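Phosphoribosylaminoimidazole-succinocarboxamide synthase (PDB 1KUT) catalyses the ATP-dependent joining of L-aspartate to 5-amino-1-(5-phosphoribosyl)imidazole-4-carboxylate, giving SAICAR in de novo purine biosynthesis. Local coordinates at residues B[19-24]-B[184-189]; B[142-147]-B[171-176]; B[206-211]-B[217-222]. One frame throughout, in Å; residues are numbered along the deposited sequence.

Interaction 1 of 3, residues B[19-24]-B[184-189]; sequences LEFKDD and GDEISP
Phe21 sends its ring across from the end of strand 16-21 with CG beside the backbone N and anti to the carbonyl carbon (chi1 -74°), while Glu186 places its own CG between N and carbonyl carbon (chi1 70°) and then runs straight out, which brings its side chain across the CE2 side of the ring. The touching is done by one corner of the phenyl group. Phe21 CE2 lies 3.6 Å from Glu186 OE1, and Phe21 CZ comes within 3.8 Å of Glu186 CB, so both the root and the tip of the glutamate are covered. The approach is oblique, with ring and carboxylate planes 52° apart; this is van der Waals contact, and no hydrogen bond crosses between the segments. A thinner second contact lies alongside, where Leu19 CD2 rests 3.9 Å from the backbone O of Asp185. Leu19 and Phe21, alternate residues of one strand, thus turn the same face of the N-terminal antiparallel sheet toward the loop between strands 181-183 and 192-196 of the other sheet, so the contact spans the two sheets of the SAICAR synthetase fold. An alanine in place of Phe21 would take away the ring and is likely to open a gap beside Glu186, leaving the acid its polar grips but no apolar wall. The polar end of Glu186 is nonetheless well provided for, even though it is buried against a hydrocarbon ring: OE1 makes a salt bridge with Lys8 from the neighbouring strand 8-13, and OE2 accepts from Ser188 OG. That last bond is modelled as very short, 2.5 Å between Ser188 OG and Glu186 OE2, and its exact length is doubtful. Beyond the acid, Glu186 also touches Thr47 on helix 39-55.

Interaction 2 of 3, residues B[142-147]-B[171-176]; sequences EKMKEA and YEFGLD
Apolar packing on Phe173 carries most of this contact, with Met144 and Ala147, one helical turn apart on helix 138-160, both pressing on the same ring. Met144 lays its CG over one face, 4.0 Å from Phe173 CG, near the root of the ring. Ala147 reaches the other end: its CB sits 3.5 Å from Phe173 CE2, a close and oblique approach that also brings it near CZ. Phe173 can meet both because its CG stands beside the backbone N, anti to the carbonyl carbon (chi1 -64°), which tips the ring from strand 164-175 toward the helix.

A second kind of contact involves the selenium of Met144, a selenomethionine in this model. It lies 5.0 Å from the centroid of the Phe173 ring and 47° off the ring normal, an oblique Met-aromatic contact, while the nearest atom to SE is Phe173 CB at 4.0 Å. The two side chains slide past each other in opposite directions, and Val181 of strand 181-183 touches both Met144 and Phe173. The third kind is polar against ring: the backbone O of Met144 lies 3.8 Å from Phe173 CZ, with no hydrogen bond across the segments.

Ionic pairing belongs to another side of the helix, where Lys145 NZ makes a weak salt bridge with Glu142 OE2 and a further one with Asp128 of the second subunit. On the sheet-facing side, Tyr171 continues the packing along helix 138-160, over Ala148, Ile151 and Leu155. The helix is therefore amphipathic at this point, laid on a strand of the larger antiparallel sheet through shape and dispersion rather than directed bonds, while Lys145, on another side, reaches Asp128 of the second subunit.

Interaction 3 of 3, residues B[206-211]-B[217-222]; sequences YRRDLG and YREVLE
This is a surface salt bridge between the last two helices of the chain, Arg208 on helix 202-211 meeting Glu219 on helix 214-229 across the short turn that joins them. The whole contact rests on one pair of groups. Arg208 NH1 donates to Glu219 OE2 at 3.1 Å, with a moderately bent N-H...O angle of 144°. The acceptor stands near the edge of the guanidinium but tilted from its plane, and the proton donor comes to the syn side of Glu219 OE2, somewhat out of the carboxylate plane. Since the two flat groups are turned 78° against each other, the side-on arrangement with two parallel bonds is not made; Glu219 OE1 stays 3.7 Å from Arg208 NH1.

Glu219 gets there by simple extension, its CG beside the backbone N and the remainder of the chain straight. Arg208 is folded, with bends at its second and third torsions that set NE beside the carboxylate of Asp209 while NH1 points on toward Glu219. Arg208 NE gives a bond of 3.0 Å to Asp209 OD1, which lies almost in the guanidinium plane, only 6° out of it. The arginine is thus shared by two carboxylates, one from its own helix and one from the next, making a small salt-bridge network.

Helix 214-229 has other holds as well: Tyr217 and Leu221 pack on helix 39-55, and the hydroxyl of Tyr217 is hydrogen-bonded to Asp190. Arg218, beside Glu219, pairs with Asp212 in the intervening turn. Two acids around one guanidinium would be expected to favour the charged form of all three groups, but a single bent bond at a partly exposed site, on an arginine with unusual torsions that also touches a crystal neighbour, probably ties helix 202-211 down only lightly.

Interactions 1 and 2 are buried, whereas interaction 3 lies at the surface, its centre about 18 Å from the centre of the chain. The first two adjoin at the larger sheet: Gly184 N, just after strand 181-183, probably hydrogen-bonds Glu172 O on strand 164-175. From there interaction 1 faces the N-terminal sheet and interaction 2 a helix. Pro189, closing the 184-189 loop, packs on Tyr217 and Val220, carrying the connection to helix 214-229 and interaction 3. Interactions 2 and 3, about 30 Å apart between centres, do not touch. The chemistry differs with place: inside, ring and hydrocarbon in interaction 2 and a ring against a satisfied carboxylate in interaction 1; outside, a hydrogen-bonded salt bridge in interaction 3.

Interaction 1 of 3, residues B[19-24]-B[184-189]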
loop_
_atom_site.group_PDB
_atom_site.type_symbol
_atom_site.label_atom_id
_atom_site.label_comp_id
_atom_site.label_asym_id
_atom_site.label_seq_id
_atom_site.Cartn_x
_atom_site.Cartn_y
_atom_site.Cartn_z
ATOM N N LEU B 19 6.016 -2.626 -30.741
ATOM C CA LEU B 19 5.314 -3.353 -29.704
ATOM C C LEU B 19 4.293 -4.255 -30.383
ATOM O O LEU B 19 3.283 -3.783 -30.934
ATOM C CB LEU B 19 4.628 -2.366 -28.755
ATOM C CG LEU B 19 3.829 -2.916 -27.569
ATOM C CD1 LEU B 19 4.717 -3.786 -26.691
ATOM C CD2 LEU B 19 3.275 -1.739 -26.762
ATOM N N GLU B 20 4.572 -5.551 -30.369
ATOM C CA GLU B 20 3.669 -6.507 -30.984
ATOM C C GLU B 20 2.767 -7.155 -29.957
ATOM O O GLU B 20 3.231 -7.710 -28.965
ATOM C CB GLU B 20 4.440 -7.599 -31.707
ATOM C CG GLU B 20 3.532 -8.646 -32.300
ATOM C CD GLU B 20 4.299 -9.721 -33.018
ATOM O OE1 GLU B 20 3.658 -10.672 -33.520
ATOM O OE2 GLU B 20 5.547 -9.612 -33.083
ATOM N N PHE B 21 1.471 -7.099 -30.213
ATOM C CA PHE B 21 0.524 -7.684 -29.290
ATOM C C PHE B 21 0.311 -9.155 -29.602
ATOM O O PHE B 21 0.068 -9.518 -30.744
ATOM C CB PHE B 21 -0.794 -6.908 -29.354
ATOM C CG PHE B 21 -0.732 -5.550 -28.689
ATOM C CD1 PHE B 21 0.196 -4.599 -29.103
ATOM C CD2 PHE B 21 -1.590 -5.233 -27.638
ATOM C CE1 PHE B 21 0.267 -3.355 -28.480
ATOM C CE2 PHE B 21 -1.520 -3.994 -27.017
ATOM C CZ PHE B 21 -0.593 -3.057 -27.437
ATOM N N LYS B 22 0.435 -9.997 -28.580
ATOM C CA LYS B 22 0.239 -11.433 -28.737
ATOM C C LYS B 22 -1.235 -11.775 -28.528
ATOM O O LYS B 22 -2.035 -10.899 -28.204
ATOM C CB LYS B 22 1.104 -12.207 -27.738
ATOM C CG LYS B 22 2.602 -12.153 -28.038
ATOM C CD LYS B 22 3.404 -13.065 -27.107
ATOM C CE LYS B 22 3.427 -12.536 -25.677
ATOM N NZ LYS B 22 4.232 -13.421 -24.761
ATOM N N ASP B 23 -1.590 -13.046 -28.706
ATOM C CA ASP B 23 -2.979 -13.482 -28.553
ATOM C C ASP B 23 -3.242 -14.225 -27.242
ATOM O O ASP B 23 -4.334 -14.758 -27.038
ATOM C CB ASP B 23 -3.365 -14.382 -29.727
ATOM C CG ASP B 23 -3.192 -13.702 -31.065
ATOM O OD1 ASP B 23 -3.058 -14.413 -32.078
ATOM O OD2 ASP B 23 -3.198 -12.457 -31.113
ATOM N N ASP B 24 -2.244 -14.245 -26.362
ATOM C CA ASP B 24 -2.330 -14.923 -25.064
ATOM C C ASP B 24 -3.334 -14.303 -24.080
ATOM O O ASP B 24 -3.835 -13.195 -24.291
ATOM C CB ASP B 24 -0.951 -14.933 -24.397
ATOM C CG ASP B 24 0.151 -15.407 -25.330
ATOM O OD1 ASP B 24 1.339 -15.296 -24.951
ATOM O OD2 ASP B 24 -0.165 -15.891 -26.441
ATOM N N GLY B 184 3.003 4.361 -21.088
ATOM C CA GLY B 184 3.485 3.284 -21.928
ATOM C C GLY B 184 2.425 2.202 -21.966
ATOM O O GLY B 184 1.224 2.483 -21.927
ATOM N N ASP B 185 2.880 0.964 -22.033
ATOM C CA ASP B 185 2.026 -0.209 -22.062
ATOM C C ASP B 185 0.869 -0.135 -23.043
ATOM O O ASP B 185 1.072 0.207 -24.206
ATOM C CB ASP B 185 1.503 -0.516 -20.664
ATOM C CG ASP B 185 1.195 -1.999 -20.480
ATOM O OD1 ASP B 185 2.095 -2.818 -20.748
ATOM O OD2 ASP B 185 0.066 -2.348 -20.077
ATOM N N GLU B 186 -0.341 -0.448 -22.593
ATOM C CA GLU B 186 -1.497 -0.447 -23.484
ATOM C C GLU B 186 -2.778 0.072 -22.823
ATOM O O GLU B 186 -2.758 0.571 -21.690
ATOM C CB GLU B 186 -1.734 -1.870 -24.003
ATOM C CG GLU B 186 -2.238 -2.871 -22.940
ATOM C CD GLU B 186 -2.460 -4.291 -23.493
ATOM O OE1 GLU B 186 -1.482 -5.069 -23.598
ATOM O OE2 GLU B 186 -3.614 -4.627 -23.838
ATOM N N ILE B 187 -3.888 -0.044 -23.549
ATOM C CA ILE B 187 -5.186 0.370 -23.052
ATOM C C ILE B 187 -6.240 -0.484 -23.735
ATOM O O ILE B 187 -6.734 -0.144 -24.812
ATOM C CB ILE B 187 -5.492 1.848 -23.352
ATOM C CG1 ILE B 187 -4.415 2.760 -22.775
ATOM C CG2 ILE B 187 -6.795 2.223 -22.697
ATOM C CD1 ILE B 187 -4.703 4.241 -23.005
ATOM N N SER B 188 -6.601 -1.598 -23.106
ATOM C CA SER B 188 -7.591 -2.486 -23.694
ATOM C C SER B 188 -8.317 -3.221 -22.592
ATOM O O SER B 188 -8.053 -2.988 -21.417
ATOM C CB SER B 188 -6.893 -3.497 -24.600
ATOM O OG SER B 188 -6.058 -4.347 -23.819
ATOM N N PRO B 189 -9.255 -4.117 -22.961
ATOM C CA PRO B 189 -9.995 -4.876 -21.948
ATOM C C PRO B 189 -9.055 -5.570 -20.984
ATOM O O PRO B 189 -9.445 -5.926 -19.875
ATOM C CB PRO B 189 -10.827 -5.841 -22.787
ATOM C CG PRO B 189 -11.215 -4.956 -23.957
ATOM C CD PRO B 189 -9.871 -4.290 -24.290
#

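Interaction 2 of 3, residues B[142-147]-B[171-176]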
loop_
_atom_site.group_PDB
_atom_site.type_symbol
_atom_site.label_atom_id
_atom_site.label_comp_id
_atom_site.label_asym_id
_atom_site.label_seq_id
_atom_site.Cartn_x
_atom_site.Cartn_y
_atom_site.Cartn_z
ATOM N N GLU B 142 4.073 11.935 -8.030
ATOM C CA GLU B 142 2.939 12.858 -8.071
ATOM C C GLU B 142 2.520 13.175 -9.506
ATOM O O GLU B 142 1.345 13.421 -9.774
ATOM C CB GLU B 142 3.277 14.146 -7.320
ATOM C CG GLU B 142 2.101 14.756 -6.557
ATOM C CD GLU B 142 1.489 13.794 -5.537
ATOM O OE1 GLU B 142 2.220 12.902 -5.049
ATOM O OE2 GLU B 142 0.283 13.934 -5.208
ATOM N N LYS B 143 3.474 13.177 -10.427
ATOM C CA LYS B 143 3.159 13.420 -11.832
ATOM C C LYS B 143 2.325 12.232 -12.325
ATOM O O LYS B 143 1.247 12.410 -12.904
ATOM C CB LYS B 143 4.439 13.518 -12.665
ATOM C CG LYS B 143 5.135 14.871 -12.561
ATOM C CD LYS B 143 6.373 14.957 -13.441
ATOM C CE LYS B 143 6.881 16.393 -13.501
ATOM N NZ LYS B 143 8.188 16.510 -14.210
HETATM N N MSE B 144 2.835 11.027 -12.077
HETATM C CA MSE B 144 2.155 9.801 -12.479
HETATM C C MSE B 144 0.748 9.751 -11.949
HETATM O O MSE B 144 -0.140 9.264 -12.628
HETATM C CB MSE B 144 2.919 8.564 -12.001
HETATM C CG MSE B 144 4.144 8.318 -12.797
HETATM SE SE MSE B 144 4.852 6.624 -12.343
HETATM C CE MSE B 144 6.024 7.168 -10.863
ATOM N N LYS B 145 0.542 10.231 -10.729
ATOM C CA LYS B 145 -0.801 10.253 -10.164
ATOM C C LYS B 145 -1.682 11.243 -10.930
ATOM O O LYS B 145 -2.821 10.928 -11.268
ATOM C CB LYS B 145 -0.759 10.663 -8.694
ATOM C CG LYS B 145 -0.909 9.510 -7.712
ATOM C CD LYS B 145 -0.859 10.000 -6.259
ATOM C CE LYS B 145 -1.958 11.019 -5.955
ATOM N NZ LYS B 145 -1.937 11.415 -4.508
ATOM N N GLU B 146 -1.154 12.437 -11.198
ATOM C CA GLU B 146 -1.907 13.479 -11.909
ATOM C C GLU B 146 -2.246 13.025 -13.323
ATOM O O GLU B 146 -3.353 13.236 -13.819
ATOM C CB GLU B 146 -1.097 14.787 -11.987
ATOM C CG GLU B 146 -0.595 15.331 -10.645
ATOM C CD GLU B 146 0.271 16.598 -10.797
ATOM O OE1 GLU B 146 -0.286 17.675 -11.144
ATOM O OE2 GLU B 146 1.510 16.510 -10.576
ATOM N N ALA B 147 -1.277 12.402 -13.973
ATOM C CA ALA B 147 -1.490 11.922 -15.315
ATOM C C ALA B 147 -2.567 10.832 -15.279
ATOM O O ALA B 147 -3.560 10.894 -16.019
ATOM C CB ALA B 147 -0.189 11.382 -15.871
ATOM N N TYR B 171 -2.453 1.598 -15.392
ATOM C CA TYR B 171 -1.487 2.230 -16.301
ATOM C C TYR B 171 -0.054 1.851 -15.931
ATOM O O TYR B 171 0.207 1.247 -14.886
ATOM C CB TYR B 171 -1.579 3.758 -16.227
ATOM C CG TYR B 171 -2.963 4.324 -16.508
ATOM C CD1 TYR B 171 -3.501 4.306 -17.797
ATOM C CD2 TYR B 171 -3.730 4.874 -15.481
ATOM C CE1 TYR B 171 -4.767 4.822 -18.051
ATOM C CE2 TYR B 171 -4.997 5.396 -15.724
ATOM C CZ TYR B 171 -5.501 5.368 -17.006
ATOM O OH TYR B 171 -6.727 5.916 -17.256
ATOM N N GLU B 172 0.862 2.219 -16.819
ATOM C CA GLU B 172 2.297 2.026 -16.652
ATOM C C GLU B 172 2.946 3.204 -17.368
ATOM O O GLU B 172 2.596 3.523 -18.506
ATOM C CB GLU B 172 2.757 0.686 -17.235
ATOM C CG GLU B 172 2.487 -0.502 -16.292
ATOM C CD GLU B 172 2.941 -1.847 -16.855
ATOM O OE1 GLU B 172 3.944 -1.883 -17.606
ATOM O OE2 GLU B 172 2.300 -2.876 -16.527
ATOM N N PHE B 173 3.862 3.870 -16.675
ATOM C CA PHE B 173 4.545 5.040 -17.211
ATOM C C PHE B 173 6.045 4.843 -17.345
ATOM O O PHE B 173 6.633 3.923 -16.742
ATOM C CB PHE B 173 4.309 6.257 -16.325
ATOM C CG PHE B 173 2.871 6.696 -16.243
ATOM C CD1 PHE B 173 1.979 6.052 -15.384
ATOM C CD2 PHE B 173 2.428 7.791 -16.978
ATOM C CE1 PHE B 173 0.669 6.489 -15.248
ATOM C CE2 PHE B 173 1.124 8.241 -16.858
ATOM C CZ PHE B 173 0.233 7.578 -15.977
ATOM N N GLY B 174 6.661 5.735 -18.119
ATOM C CA GLY B 174 8.092 5.678 -18.337
ATOM C C GLY B 174 8.631 7.063 -18.623
ATOM O O GLY B 174 7.874 8.037 -18.694
ATOM N N LEU B 175 9.947 7.156 -18.773
ATOM C CA LEU B 175 10.596 8.431 -19.060
ATOM C C LEU B 175 11.133 8.402 -20.483
ATOM O O LEU B 175 11.802 7.449 -20.873
ATOM C CB LEU B 175 11.749 8.669 -18.073
ATOM C CG LEU B 175 11.529 9.430 -16.752
ATOM C CD1 LEU B 175 10.064 9.593 -16.441
ATOM C CD2 LEU B 175 12.237 8.695 -15.625
ATOM N N ASP B 176 10.820 9.421 -21.276
ATOM C CA ASP B 176 11.349 9.454 -22.637
ATOM C C ASP B 176 12.794 9.971 -22.586
ATOM O O ASP B 176 13.391 10.012 -21.512
ATOM C CB ASP B 176 10.487 10.334 -23.559
ATOM C CG ASP B 176 10.234 11.719 -22.993
ATOM O OD1 ASP B 176 11.108 12.260 -22.274
ATOM O OD2 ASP B 176 9.153 12.281 -23.286
#

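Interaction 3 of 3, residues B[206-211]-B[217-222]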
loop_
_atom_site.group_PDB
_atom_site.type_symbol
_atom_site.label_atom_id
_atom_site.label_comp_id
_atom_site.label_asym_id
_atom_site.label_seq_id
_atom_site.Cartn_x
_atom_site.Cartn_y
_atom_site.Cartn_z
ATOM N N TYR B 206 -21.254 -12.772 -17.266
ATOM C CA TYR B 206 -20.390 -13.924 -17.037
ATOM C C TYR B 206 -20.627 -15.024 -18.074
ATOM O O TYR B 206 -19.734 -15.783 -18.429
ATOM C CB TYR B 206 -20.675 -14.462 -15.634
ATOM C CG TYR B 206 -19.447 -14.371 -14.798
ATOM C CD1 TYR B 206 -18.596 -15.467 -14.695
ATOM C CD2 TYR B 206 -19.161 -13.205 -14.086
ATOM C CE1 TYR B 206 -17.467 -15.400 -13.892
ATOM C CE2 TYR B 206 -18.037 -13.141 -13.276
ATOM C CZ TYR B 206 -17.196 -14.234 -13.172
ATOM O OH TYR B 206 -16.074 -14.177 -12.370
ATOM N N ARG B 207 -21.869 -15.123 -18.546
ATOM C CA ARG B 207 -22.258 -16.156 -19.497
ATOM C C ARG B 207 -21.549 -15.995 -20.834
ATOM O O ARG B 207 -20.848 -16.903 -21.264
ATOM C CB ARG B 207 -23.790 -16.175 -19.655
ATOM C CG ARG B 207 -24.631 -17.247 -20.348
ATOM C CD ARG B 207 -26.096 -16.850 -20.567
ATOM N NE ARG B 207 -26.582 -15.953 -21.620
ATOM C CZ ARG B 207 -26.550 -15.970 -22.965
ATOM N NH1 ARG B 207 -25.956 -16.772 -23.830
ATOM N NH2 ARG B 207 -27.331 -14.976 -23.396
ATOM N N ARG B 208 -21.730 -14.855 -21.496
ATOM C CA ARG B 208 -21.071 -14.631 -22.785
ATOM C C ARG B 208 -19.545 -14.683 -22.671
ATOM O O ARG B 208 -18.860 -15.184 -23.573
ATOM C CB ARG B 208 -21.559 -13.305 -23.399
ATOM C CG ARG B 208 -22.304 -12.168 -22.700
ATOM C CD ARG B 208 -21.431 -11.040 -23.262
ATOM N NE ARG B 208 -20.262 -10.466 -22.590
ATOM C CZ ARG B 208 -19.825 -9.276 -23.041
ATOM N NH1 ARG B 208 -20.932 -8.680 -23.446
ATOM N NH2 ARG B 208 -18.698 -8.573 -22.896
ATOM N N ASP B 209 -19.015 -14.164 -21.569
ATOM C CA ASP B 209 -17.575 -14.185 -21.351
ATOM C C ASP B 209 -17.058 -15.618 -21.292
ATOM O O ASP B 209 -15.956 -15.909 -21.758
ATOM C CB ASP B 209 -17.230 -13.461 -20.053
ATOM C CG ASP B 209 -17.243 -11.960 -20.213
ATOM O OD1 ASP B 209 -17.800 -11.475 -21.230
ATOM O OD2 ASP B 209 -16.700 -11.272 -19.319
ATOM N N LEU B 210 -17.850 -16.511 -20.705
ATOM C CA LEU B 210 -17.470 -17.909 -20.609
ATOM C C LEU B 210 -17.770 -18.590 -21.936
ATOM O O LEU B 210 -17.119 -19.569 -22.297
ATOM C CB LEU B 210 -18.227 -18.589 -19.469
ATOM C CG LEU B 210 -17.494 -18.541 -18.126
ATOM C CD1 LEU B 210 -16.956 -17.130 -17.869
ATOM C CD2 LEU B 210 -18.432 -18.977 -17.019
ATOM N N GLY B 211 -18.759 -18.062 -22.654
ATOM C CA GLY B 211 -19.112 -18.609 -23.950
ATOM C C GLY B 211 -17.913 -18.433 -24.863
ATOM O O GLY B 211 -17.355 -19.412 -25.370
ATOM N N TYR B 217 -13.892 -8.090 -26.140
ATOM C CA TYR B 217 -12.855 -7.361 -26.865
ATOM C C TYR B 217 -13.399 -6.823 -28.180
ATOM O O TYR B 217 -13.178 -5.655 -28.525
ATOM C CB TYR B 217 -11.648 -8.259 -27.157
ATOM C CG TYR B 217 -10.908 -8.714 -25.922
ATOM C CD1 TYR B 217 -11.390 -9.770 -25.146
ATOM C CD2 TYR B 217 -9.731 -8.077 -25.514
ATOM C CE1 TYR B 217 -10.717 -10.187 -23.995
ATOM C CE2 TYR B 217 -9.051 -8.479 -24.356
ATOM C CZ TYR B 217 -9.553 -9.537 -23.605
ATOM O OH TYR B 217 -8.900 -9.951 -22.472
ATOM N N ARG B 218 -14.104 -7.676 -28.920
ATOM C CA ARG B 218 -14.667 -7.254 -30.188
ATOM C C ARG B 218 -15.601 -6.080 -29.946
ATOM O O ARG B 218 -15.545 -5.081 -30.666
ATOM C CB ARG B 218 -15.421 -8.406 -30.864
ATOM C CG ARG B 218 -14.527 -9.557 -31.348
ATOM C CD ARG B 218 -15.285 -10.487 -32.297
ATOM N NE ARG B 218 -16.559 -10.922 -31.720
ATOM C CZ ARG B 218 -16.742 -12.042 -31.018
ATOM N NH1 ARG B 218 -15.732 -12.879 -30.796
ATOM N NH2 ARG B 218 -17.945 -12.315 -30.518
ATOM N N GLU B 219 -16.448 -6.194 -28.921
ATOM C CA GLU B 219 -17.394 -5.129 -28.587
ATOM C C GLU B 219 -16.677 -3.829 -28.218
ATOM O O GLU B 219 -17.051 -2.753 -28.687
ATOM C CB GLU B 219 -18.330 -5.580 -27.447
ATOM C CG GLU B 219 -19.430 -6.558 -27.900
ATOM C CD GLU B 219 -20.369 -7.007 -26.772
ATOM O OE1 GLU B 219 -21.279 -7.828 -27.041
ATOM O OE2 GLU B 219 -20.200 -6.548 -25.621
ATOM N N VAL B 220 -15.646 -3.918 -27.381
ATOM C CA VAL B 220 -14.887 -2.713 -27.011
ATOM C C VAL B 220 -14.314 -2.036 -28.261
ATOM O O VAL B 220 -14.496 -0.832 -28.465
ATOM C CB VAL B 220 -13.719 -3.038 -26.045
ATOM C CG1 VAL B 220 -12.848 -1.801 -25.840
ATOM C CG2 VAL B 220 -14.271 -3.505 -24.714
ATOM N N LEU B 221 -13.635 -2.806 -29.104
ATOM C CA LEU B 221 -13.068 -2.238 -30.321
ATOM C C LEU B 221 -14.114 -1.502 -31.157
ATOM O O LEU B 221 -13.945 -0.311 -31.447
ATOM C CB LEU B 221 -12.406 -3.322 -31.185
ATOM C CG LEU B 221 -11.748 -2.810 -32.479
ATOM C CD1 LEU B 221 -10.759 -1.694 -32.157
ATOM C CD2 LEU B 221 -11.031 -3.957 -33.201
ATOM N N GLU B 222 -15.190 -2.198 -31.535
ATOM C CA GLU B 222 -16.244 -1.586 -32.354
ATOM C C GLU B 222 -16.691 -0.287 -31.710
ATOM O O GLU B 222 -16.921 0.720 -32.369
ATOM C CB GLU B 222 -17.444 -2.519 -32.479
ATOM C CG GLU B 222 -17.080 -3.952 -32.858
ATOM C CD GLU B 222 -18.307 -4.871 -32.961
ATOM O OE1 GLU B 222 -19.107 -4.932 -31.986
ATOM O OE2 GLU B 222 -18.461 -5.531 -34.018
#